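Local coordinates for superkiller protein 7 (Saccharomyces cerevisiae, PDB 4ZKE), which binds GTP through an elongation-factor-like GTPase domain and probably links the cytoplasmic exosome to the Ski complex in RNA decay, at residues 314-319 against 383-388; 296-301 against 374-379; 320-325 against 466-471. All coordinates share one frame; numbering follows the deposited sequence.

From the N terminus, segment 296-301 comes first and is met by 374-379 in interaction 2, closing a loop of 72 residues. Before that loop is closed, 314-319 and 320-325 have already passed; the former waits for 383-388 in interaction 1, the latter for 466-471 in interaction 3, 140 residues on. Each loop therefore crosses the other two. Interactions 1 and 2 share the six-stranded barrel and meet in its interior through I317. Interaction 3 leaves that barrel from the loop after strand 314-318 and reaches the third domain. Crossed closures thus tie parts of one barrel to each other and that barrel to its neighbour.

Interaction 1 (314-319 against 383-388); sequences TIEIHT and IHSRKT
The extended side chain of E316 runs across that of R386 at about a right angle, its CG over S385 CA and its carboxylate against the backbone just beyond. Each carboxylate oxygen has its own work. OE2 takes the backbone N of R386 at 2.7 Å, met from above the carboxylate plane rather than on a lone pair. OE1 accepts twice: its syn lone pair receives R386 NE at 3.3 Å, a salt bridge in which the two flat groups are inclined by 50°, and its anti lone pair receives H318 NE2 at 2.8 Å, with OE1 in the plane of the imidazole. A bend of the arginine chain at chi3 (-78°) turns the edge of the guanidinium, with NE, toward E316 OE1, while NH1 bonds to L399 O. I383 packs alongside, with CD1 3.7 Å from E316 OE1 and close to the H318 ring.

In the backbone next to this cluster the antiparallel ladder of the barrel is ending. E316 and I383 form a hydrogen-bonded pair through both N-to-O bonds, and I315 with H384 is the following non-hydrogen-bonded pair. One further bond, S385 N to T314 O at 3.1 Å, continues the contact past the strand. The same carbonyl oxygen sits 3.3 Å above one face of the H384 ring, and T314 CG2 presses tightly on S385 CB at 3.5 Å. The chain then turns at R386, the centre of an inverse gamma turn.

Three donors on a single buried carboxylate imply that E316 is probably ionised, and that its charge is shared between the arginine, the histidine and a backbone amide, holding the chain that leaves strand 381-384 against the adjacent strand 314-318.

Interaction 2 (296-301 against 374-379); sequences NYVSLK and FHIRKG
V298 CG2 packs against the F374 ring near CE1 and CZ. The modelled separation is shorter than carbons normally keep, so its exact value is doubtful, although the apposition itself is clear. V298 and F374 lie side by side, running antiparallel. F374 gets there with CG between its backbone N and carbonyl carbon (chi1 56°). N296 adds a further aliphatic touch: its CB comes to the ring edge, 4.2 Å from F374 CE2. Y326 makes an edge-to-face stack with the same phenyl group.

The purely aliphatic contacts are looser and follow one another along the strand. I376 CD1 faces V298 CG1 at 4.3 Å, while I376 CG2 meets L300 CD2 at 4.0 Å, the latter two side chains crossing at about a right angle. S286 on strand 280-288 touches V298, L300 and I376 alike.

Polar groups play their part elsewhere. N296 turns its amide away to its own surroundings, OD1 accepting from A293 N and ND2 giving a weak bond to N365 OD1, while the backbone of 296-301 pairs with strands 280-288 and 356-364.

N296 and V298 point at the connection, and the end of L300 swings round to join them. In this protein the connection to strand 381-384 thus packs on strand 295-306 in the closed six-stranded antiparallel barrel, a domain II barrel of the kind found in EF-Tu-like GTPases.

Interaction 3 (320-325 against 466-471); sequences QYEDFH and DFALNV
The phenyl ring of F467 carries the backbone carbonyl oxygen of Q320 over one face, and the Q320 side chain crosses it at a slant, amide and ring planes 40° apart. Q320 CB lies 3.7 Å from F467 CE1; CG is modelled closer than carbons can sit, so that spacing is doubtful. Bent at chi2 (57°), the glutamine then passes N470, which heads the other way, their amide planes 54° apart. N470 ND2 itself is held by T319 O. The ring of Y321 approaches D466 O obliquely.

Two backbone bonds set the alignment, A468 N to Q320 O at 3.3 Å and E322 N to D466 O at 3.3 Å, with Y321 and F467 between them as a single bridge. Alongside, the aliphatic part of E322 covers A468, CG to CB 4.0 Å. With an alanine in place of Q320, CB would stay on the ring, but a gap would probably open beside N470 and A468 where the amide end now lies.

The loop that carries Q320 joins strands 314-318 and 325-335 of the second-domain barrel. Its partner leads into strand 469-473, which pairs with strand 400-404 through L469 with L404 and V471 with L402. Strand 433-442 of the third-domain barrel flanks the site, T433 touching Q320 and N435 touching F467, so the contact lies at the junction of the two barrels.

Interaction 1 (314-319 against 383-388)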
loop_
_atom_site.group_PDB
_atom_site.type_symbol
_atom_site.label_atom_id
_atom_site.label_comp_id
_atom_site.label_asym_id
_atom_site.label_seq_id
_atom_site.Cartn_x
_atom_site.Cartn_y
_atom_site.Cartn_z
ATOM N N THR A 314 -20.454 17.814 -7.065
ATOM C CA THR A 314 -19.472 18.845 -6.763
ATOM C C THR A 314 -18.516 18.320 -5.701
ATOM O O THR A 314 -18.936 17.647 -4.761
ATOM C CB THR A 314 -20.137 20.146 -6.268
ATOM O OG1 THR A 314 -21.183 20.526 -7.170
ATOM C CG2 THR A 314 -19.115 21.279 -6.182
ATOM N N ILE A 315 -17.232 18.635 -5.862
ATOM C CA ILE A 315 -16.191 18.156 -4.956
ATOM C C ILE A 315 -15.237 19.274 -4.541
ATOM O O ILE A 315 -15.223 20.349 -5.144
ATOM C CB ILE A 315 -15.373 17.004 -5.598
ATOM C CG1 ILE A 315 -14.846 17.391 -6.988
ATOM C CG2 ILE A 315 -16.227 15.745 -5.702
ATOM C CD1 ILE A 315 -13.497 18.096 -6.989
ATOM N N GLU A 316 -14.457 19.008 -3.496
ATOM C CA GLU A 316 -13.385 19.898 -3.051
ATOM C C GLU A 316 -12.041 19.184 -3.143
ATOM O O GLU A 316 -11.904 18.060 -2.666
ATOM C CB GLU A 316 -13.612 20.362 -1.608
ATOM C CG GLU A 316 -14.646 21.458 -1.433
ATOM C CD GLU A 316 -14.971 21.716 0.033
ATOM O OE1 GLU A 316 -14.108 21.443 0.895
ATOM O OE2 GLU A 316 -16.092 22.182 0.324
ATOM N N ILE A 317 -11.056 19.840 -3.747
ATOM C CA ILE A 317 -9.691 19.327 -3.778
ATOM C C ILE A 317 -8.832 20.159 -2.839
ATOM O O ILE A 317 -8.665 21.360 -3.045
ATOM C CB ILE A 317 -9.088 19.358 -5.198
ATOM C CG1 ILE A 317 -9.939 18.517 -6.153
ATOM C CG2 ILE A 317 -7.646 18.843 -5.177
ATOM C CD1 ILE A 317 -9.516 18.603 -7.609
ATOM N N HIS A 318 -8.286 19.514 -1.814
ATOM C CA HIS A 318 -7.453 20.199 -0.832
ATOM C C HIS A 318 -5.988 19.829 -1.010
ATOM O O HIS A 318 -5.610 18.664 -0.884
ATOM C CB HIS A 318 -7.920 19.866 0.583
ATOM C CG HIS A 318 -9.256 20.445 0.921
ATOM N ND1 HIS A 318 -9.402 21.677 1.522
ATOM C CD2 HIS A 318 -10.510 19.973 0.722
ATOM C CE1 HIS A 318 -10.688 21.934 1.688
ATOM N NE2 HIS A 318 -11.381 20.915 1.212
ATOM N N THR A 319 -5.169 20.830 -1.311
ATOM C CA THR A 319 -3.754 20.607 -1.562
ATOM C C THR A 319 -2.941 20.600 -0.278
ATOM O O THR A 319 -3.412 21.023 0.778
ATOM C CB THR A 319 -3.166 21.683 -2.490
ATOM O OG1 THR A 319 -3.094 22.930 -1.788
ATOM C CG2 THR A 319 -4.017 21.845 -3.741
ATOM N N ILE A 383 -12.827 15.488 -1.451
ATOM C CA ILE A 383 -14.054 15.221 -0.707
ATOM C C ILE A 383 -15.244 15.850 -1.416
ATOM O O ILE A 383 -15.073 16.642 -2.343
ATOM C CB ILE A 383 -13.974 15.766 0.737
ATOM C CG1 ILE A 383 -13.710 17.276 0.727
ATOM C CG2 ILE A 383 -12.886 15.032 1.515
ATOM C CD1 ILE A 383 -13.808 17.931 2.087
ATOM N N HIS A 384 -16.450 15.496 -0.984
ATOM C CA HIS A 384 -17.646 16.134 -1.512
ATOM C C HIS A 384 -17.668 17.585 -1.050
ATOM O O HIS A 384 -17.216 17.903 0.050
ATOM C CB HIS A 384 -18.916 15.407 -1.064
ATOM C CG HIS A 384 -20.146 15.850 -1.795
ATOM N ND1 HIS A 384 -20.969 16.853 -1.331
ATOM C CD2 HIS A 384 -20.684 15.435 -2.966
ATOM C CE1 HIS A 384 -21.965 17.033 -2.181
ATOM N NE2 HIS A 384 -21.815 16.184 -3.182
ATOM N N SER A 385 -18.186 18.466 -1.897
ATOM C CA SER A 385 -18.174 19.888 -1.596
ATOM C C SER A 385 -19.045 20.217 -0.390
ATOM O O SER A 385 -20.179 19.751 -0.276
ATOM C CB SER A 385 -18.634 20.693 -2.810
ATOM O OG SER A 385 -18.729 22.070 -2.495
ATOM N N ARG A 386 -18.489 21.016 0.514
ATOM C CA ARG A 386 -19.228 21.531 1.657
ATOM C C ARG A 386 -19.862 22.861 1.253
ATOM O O ARG A 386 -19.550 23.915 1.810
ATOM C CB ARG A 386 -18.299 21.688 2.865
ATOM C CG ARG A 386 -17.526 20.412 3.199
ATOM C CD ARG A 386 -16.548 20.600 4.351
ATOM N NE ARG A 386 -15.322 21.281 3.941
ATOM C CZ ARG A 386 -14.307 21.554 4.758
ATOM N NH1 ARG A 386 -14.363 21.206 6.039
ATOM N NH2 ARG A 386 -13.232 22.180 4.297
ATOM N N LYS A 387 -20.754 22.792 0.268
ATOM C CA LYS A 387 -21.302 23.978 -0.390
ATOM C C LYS A 387 -22.183 24.826 0.526
ATOM O O LYS A 387 -22.771 24.321 1.484
ATOM C CB LYS A 387 -22.110 23.566 -1.628
ATOM C CG LYS A 387 -23.206 22.534 -1.349
ATOM C CD LYS A 387 -22.842 21.130 -1.838
ATOM C CE LYS A 387 -23.787 20.661 -2.937
ATOM N NZ LYS A 387 -23.797 21.584 -4.106
ATOM N N THR A 388 -22.267 26.117 0.211
ATOM C CA THR A 388 -23.132 27.052 0.926
ATOM C C THR A 388 -24.183 27.630 -0.019
ATOM O O THR A 388 -24.700 28.726 0.202
ATOM C CB THR A 388 -22.328 28.209 1.554
ATOM O OG1 THR A 388 -21.682 28.966 0.523
ATOM C CG2 THR A 388 -21.283 27.673 2.524
#

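Interaction 2 (296-301 against 374-379)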
loop_
_atom_site.group_PDB
_atom_site.type_symbol
_atom_site.label_atom_id
_atom_site.label_comp_id
_atom_site.label_asym_id
_atom_site.label_seq_id
_atom_site.Cartn_x
_atom_site.Cartn_y
_atom_site.Cartn_z
ATOM N N ASN A 296 -10.778 24.748 -16.677
ATOM C CA ASN A 296 -9.779 23.704 -16.851
ATOM C C ASN A 296 -10.279 22.344 -16.406
ATOM O O ASN A 296 -11.188 22.237 -15.580
ATOM C CB ASN A 296 -8.503 24.062 -16.090
ATOM C CG ASN A 296 -7.793 25.250 -16.690
ATOM O OD1 ASN A 296 -7.163 25.142 -17.741
ATOM N ND2 ASN A 296 -7.898 26.399 -16.033
ATOM N N TYR A 297 -9.678 21.308 -16.981
ATOM C CA TYR A 297 -10.039 19.934 -16.678
ATOM C C TYR A 297 -8.826 19.182 -16.155
ATOM O O TYR A 297 -7.809 19.069 -16.840
ATOM C CB TYR A 297 -10.616 19.252 -17.916
ATOM C CG TYR A 297 -11.932 19.857 -18.346
ATOM C CD1 TYR A 297 -11.972 21.065 -19.035
ATOM C CD2 TYR A 297 -13.136 19.232 -18.049
ATOM C CE1 TYR A 297 -13.173 21.626 -19.422
ATOM C CE2 TYR A 297 -14.342 19.787 -18.432
ATOM C CZ TYR A 297 -14.355 20.984 -19.119
ATOM O OH TYR A 297 -15.552 21.540 -19.501
ATOM N N VAL A 298 -8.947 18.686 -14.928
ATOM C CA VAL A 298 -7.882 17.936 -14.281
ATOM C C VAL A 298 -8.240 16.459 -14.232
ATOM O O VAL A 298 -9.292 16.086 -13.717
ATOM C CB VAL A 298 -7.623 18.441 -12.850
ATOM C CG1 VAL A 298 -6.369 17.790 -12.273
ATOM C CG2 VAL A 298 -7.487 19.948 -12.843
ATOM N N SER A 299 -7.363 15.625 -14.778
ATOM C CA SER A 299 -7.530 14.181 -14.698
ATOM C C SER A 299 -6.839 13.659 -13.442
ATOM O O SER A 299 -5.616 13.728 -13.321
ATOM C CB SER A 299 -6.965 13.501 -15.944
ATOM O OG SER A 299 -7.076 12.092 -15.844
ATOM N N LEU A 300 -7.635 13.149 -12.508
ATOM C CA LEU A 300 -7.115 12.638 -11.246
ATOM C C LEU A 300 -7.222 11.123 -11.170
ATOM O O LEU A 300 -8.277 10.554 -11.457
ATOM C CB LEU A 300 -7.870 13.255 -10.065
ATOM C CG LEU A 300 -7.830 14.776 -9.937
ATOM C CD1 LEU A 300 -8.791 15.222 -8.856
ATOM C CD2 LEU A 300 -6.425 15.251 -9.632
ATOM N N LYS A 301 -6.127 10.473 -10.786
ATOM C CA LYS A 301 -6.182 9.077 -10.375
ATOM C C LYS A 301 -6.493 9.071 -8.881
ATOM O O LYS A 301 -5.687 9.536 -8.075
ATOM C CB LYS A 301 -4.872 8.345 -10.669
ATOM C CG LYS A 301 -4.993 6.833 -10.547
ATOM C CD LYS A 301 -3.664 6.162 -10.262
ATOM C CE LYS A 301 -3.104 5.457 -11.482
ATOM N NZ LYS A 301 -2.031 4.493 -11.097
ATOM N N PHE A 374 -2.969 26.215 -10.569
ATOM C CA PHE A 374 -3.054 25.329 -9.416
ATOM C C PHE A 374 -2.044 24.194 -9.493
ATOM O O PHE A 374 -1.690 23.746 -10.585
ATOM C CB PHE A 374 -4.466 24.752 -9.296
ATOM C CG PHE A 374 -4.940 24.035 -10.523
ATOM C CD1 PHE A 374 -4.681 22.690 -10.689
ATOM C CD2 PHE A 374 -5.659 24.704 -11.502
ATOM C CE1 PHE A 374 -5.120 22.025 -11.808
ATOM C CE2 PHE A 374 -6.100 24.043 -12.627
ATOM C CZ PHE A 374 -5.830 22.701 -12.781
ATOM N N HIS A 375 -1.601 23.734 -8.325
ATOM C CA HIS A 375 -0.677 22.612 -8.223
ATOM C C HIS A 375 -1.272 21.519 -7.340
ATOM O O HIS A 375 -1.245 21.608 -6.112
ATOM C CB HIS A 375 0.666 23.081 -7.659
ATOM C CG HIS A 375 1.848 22.697 -8.495
ATOM N ND1 HIS A 375 1.775 22.497 -9.858
ATOM C CD2 HIS A 375 3.141 22.486 -8.154
ATOM C CE1 HIS A 375 2.971 22.177 -10.318
ATOM N NE2 HIS A 375 3.817 22.163 -9.304
ATOM N N ILE A 376 -1.814 20.491 -7.984
ATOM C CA ILE A 376 -2.398 19.364 -7.281
ATOM C C ILE A 376 -1.401 18.217 -7.336
ATOM O O ILE A 376 -1.000 17.790 -8.417
ATOM C CB ILE A 376 -3.750 18.956 -7.904
ATOM C CG1 ILE A 376 -4.742 20.121 -7.804
ATOM C CG2 ILE A 376 -4.310 17.707 -7.227
ATOM C CD1 ILE A 376 -5.999 19.935 -8.621
ATOM N N ARG A 377 -0.995 17.740 -6.164
ATOM C CA ARG A 377 0.072 16.746 -6.052
ATOM C C ARG A 377 -0.420 15.439 -5.437
ATOM O O ARG A 377 -1.528 15.373 -4.903
ATOM C CB ARG A 377 1.222 17.317 -5.219
ATOM C CG ARG A 377 1.996 18.423 -5.928
ATOM C CD ARG A 377 2.335 19.583 -5.001
ATOM N NE ARG A 377 3.420 19.267 -4.073
ATOM C CZ ARG A 377 4.715 19.361 -4.368
ATOM N NH1 ARG A 377 5.104 19.753 -5.575
ATOM N NH2 ARG A 377 5.626 19.057 -3.454
ATOM N N LYS A 378 0.408 14.400 -5.516
ATOM C CA LYS A 378 0.077 13.113 -4.908
ATOM C C LYS A 378 -0.082 13.287 -3.412
ATOM O O LYS A 378 0.675 14.028 -2.788
ATOM C CB LYS A 378 1.154 12.061 -5.174
ATOM C CG LYS A 378 1.712 12.030 -6.584
ATOM C CD LYS A 378 2.373 10.684 -6.905
ATOM C CE LYS A 378 3.296 10.182 -5.796
ATOM N NZ LYS A 378 3.744 8.781 -6.048
ATOM N N GLY A 379 -1.057 12.593 -2.840
ATOM C CA GLY A 379 -1.284 12.643 -1.409
ATOM C C GLY A 379 -2.339 13.661 -1.029
ATOM O O GLY A 379 -2.803 13.688 0.112
#

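Interaction 3 (320-325 against 466-471)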
loop_
_atom_site.group_PDB
_atom_site.type_symbol
_atom_site.label_atom_id
_atom_site.label_comp_id
_atom_site.label_asym_id
_atom_site.label_seq_id
_atom_site.Cartn_x
_atom_site.Cartn_y
_atom_site.Cartn_z
ATOM N N GLN A 320 -1.705 20.126 -0.389
ATOM C CA GLN A 320 -0.787 20.117 0.736
ATOM C C GLN A 320 -0.187 21.506 0.910
ATOM O O GLN A 320 0.217 21.885 2.009
ATOM C CB GLN A 320 0.302 19.063 0.533
ATOM C CG GLN A 320 0.410 18.099 1.696
ATOM C CD GLN A 320 -0.901 17.390 1.986
ATOM O OE1 GLN A 320 -1.279 16.436 1.306
ATOM N NE2 GLN A 320 -1.605 17.864 3.005
ATOM N N TYR A 321 -0.125 22.257 -0.187
ATOM C CA TYR A 321 0.111 23.694 -0.114
ATOM C C TYR A 321 -0.972 24.293 0.779
ATOM O O TYR A 321 -2.155 24.255 0.441
ATOM C CB TYR A 321 0.090 24.334 -1.503
ATOM C CG TYR A 321 1.390 25.006 -1.888
ATOM C CD1 TYR A 321 1.680 26.298 -1.467
ATOM C CD2 TYR A 321 2.325 24.350 -2.680
ATOM C CE1 TYR A 321 2.868 26.918 -1.819
ATOM C CE2 TYR A 321 3.516 24.962 -3.039
ATOM C CZ TYR A 321 3.781 26.248 -2.606
ATOM O OH TYR A 321 4.962 26.873 -2.953
ATOM N N GLU A 322 -0.547 24.857 1.907
ATOM C CA GLU A 322 -1.413 25.081 3.068
ATOM C C GLU A 322 -2.817 25.618 2.779
ATOM O O GLU A 322 -3.797 25.120 3.337
ATOM C CB GLU A 322 -0.714 26.035 4.043
ATOM C CG GLU A 322 -1.537 26.362 5.283
ATOM C CD GLU A 322 -0.676 26.638 6.504
ATOM O OE1 GLU A 322 0.509 26.999 6.335
ATOM O OE2 GLU A 322 -1.187 26.488 7.635
ATOM N N ASP A 323 -2.921 26.617 1.910
ATOM C CA ASP A 323 -4.178 27.344 1.754
ATOM C C ASP A 323 -5.085 26.795 0.651
ATOM O O ASP A 323 -6.304 26.738 0.824
ATOM C CB ASP A 323 -3.888 28.823 1.477
ATOM C CG ASP A 323 -5.117 29.704 1.636
ATOM O OD1 ASP A 323 -6.030 29.332 2.405
ATOM O OD2 ASP A 323 -5.168 30.775 0.995
ATOM N N PHE A 324 -4.494 26.384 -0.468
ATOM C CA PHE A 324 -5.256 26.169 -1.700
ATOM C C PHE A 324 -6.349 25.113 -1.557
ATOM O O PHE A 324 -6.140 24.043 -0.981
ATOM C CB PHE A 324 -4.329 25.774 -2.859
ATOM C CG PHE A 324 -3.317 26.828 -3.233
ATOM C CD1 PHE A 324 -3.259 28.040 -2.563
ATOM C CD2 PHE A 324 -2.424 26.600 -4.267
ATOM C CE1 PHE A 324 -2.326 28.997 -2.913
ATOM C CE2 PHE A 324 -1.494 27.557 -4.619
ATOM C CZ PHE A 324 -1.444 28.754 -3.943
ATOM N N HIS A 325 -7.515 25.442 -2.101
ATOM C CA HIS A 325 -8.667 24.557 -2.130
ATOM C C HIS A 325 -9.421 24.844 -3.418
ATOM O O HIS A 325 -9.665 26.004 -3.746
ATOM C CB HIS A 325 -9.562 24.776 -0.908
ATOM C CG HIS A 325 -10.009 26.196 -0.740
ATOM N ND1 HIS A 325 -9.121 27.244 -0.627
ATOM C CD2 HIS A 325 -11.247 26.741 -0.675
ATOM C CE1 HIS A 325 -9.792 28.375 -0.497
ATOM N NE2 HIS A 325 -11.084 28.098 -0.523
ATOM N N ASP A 466 5.037 26.658 4.572
ATOM C CA ASP A 466 3.847 26.682 3.724
ATOM C C ASP A 466 3.322 25.282 3.404
ATOM O O ASP A 466 2.708 25.060 2.360
ATOM C CB ASP A 466 4.142 27.435 2.423
ATOM C CG ASP A 466 4.492 28.895 2.659
ATOM O OD1 ASP A 466 5.341 29.431 1.915
ATOM O OD2 ASP A 466 3.920 29.507 3.589
ATOM N N PHE A 467 3.573 24.344 4.311
ATOM C CA PHE A 467 3.050 22.990 4.192
ATOM C C PHE A 467 2.181 22.678 5.400
ATOM O O PHE A 467 2.532 23.014 6.532
ATOM C CB PHE A 467 4.186 21.971 4.074
ATOM C CG PHE A 467 3.717 20.542 3.978
ATOM C CD1 PHE A 467 3.750 19.871 2.768
ATOM C CD2 PHE A 467 3.246 19.870 5.098
ATOM C CE1 PHE A 467 3.326 18.558 2.677
ATOM C CE2 PHE A 467 2.811 18.562 5.012
ATOM C CZ PHE A 467 2.849 17.905 3.800
ATOM N N ALA A 468 1.047 22.033 5.153
ATOM C CA ALA A 468 0.158 21.598 6.222
ATOM C C ALA A 468 -0.400 20.215 5.907
ATOM O O ALA A 468 -0.730 19.915 4.760
ATOM C CB ALA A 468 -0.967 22.596 6.417
ATOM N N LEU A 469 -0.498 19.377 6.932
ATOM C CA LEU A 469 -1.023 18.027 6.772
ATOM C C LEU A 469 -2.548 18.026 6.797
ATOM O O LEU A 469 -3.161 18.478 7.766
ATOM C CB LEU A 469 -0.479 17.117 7.873
ATOM C CG LEU A 469 -0.687 15.615 7.675
ATOM C CD1 LEU A 469 0.213 15.099 6.574
ATOM C CD2 LEU A 469 -0.411 14.866 8.964
ATOM N N ASN A 470 -3.155 17.513 5.731
ATOM C CA ASN A 470 -4.606 17.395 5.658
ATOM C C ASN A 470 -5.072 16.181 6.450
ATOM O O ASN A 470 -4.661 15.054 6.165
ATOM C CB ASN A 470 -5.079 17.280 4.208
ATOM C CG ASN A 470 -4.927 18.576 3.434
ATOM O OD1 ASN A 470 -5.144 19.664 3.966
ATOM N ND2 ASN A 470 -4.556 18.464 2.164
ATOM N N VAL A 471 -5.920 16.417 7.446
ATOM C CA VAL A 471 -6.425 15.346 8.293
ATOM C C VAL A 471 -7.938 15.407 8.377
ATOM O O VAL A 471 -8.510 16.442 8.715
ATOM C CB VAL A 471 -5.841 15.421 9.711
ATOM C CG1 VAL A 471 -6.298 14.230 10.537
ATOM C CG2 VAL A 471 -4.326 15.473 9.652
#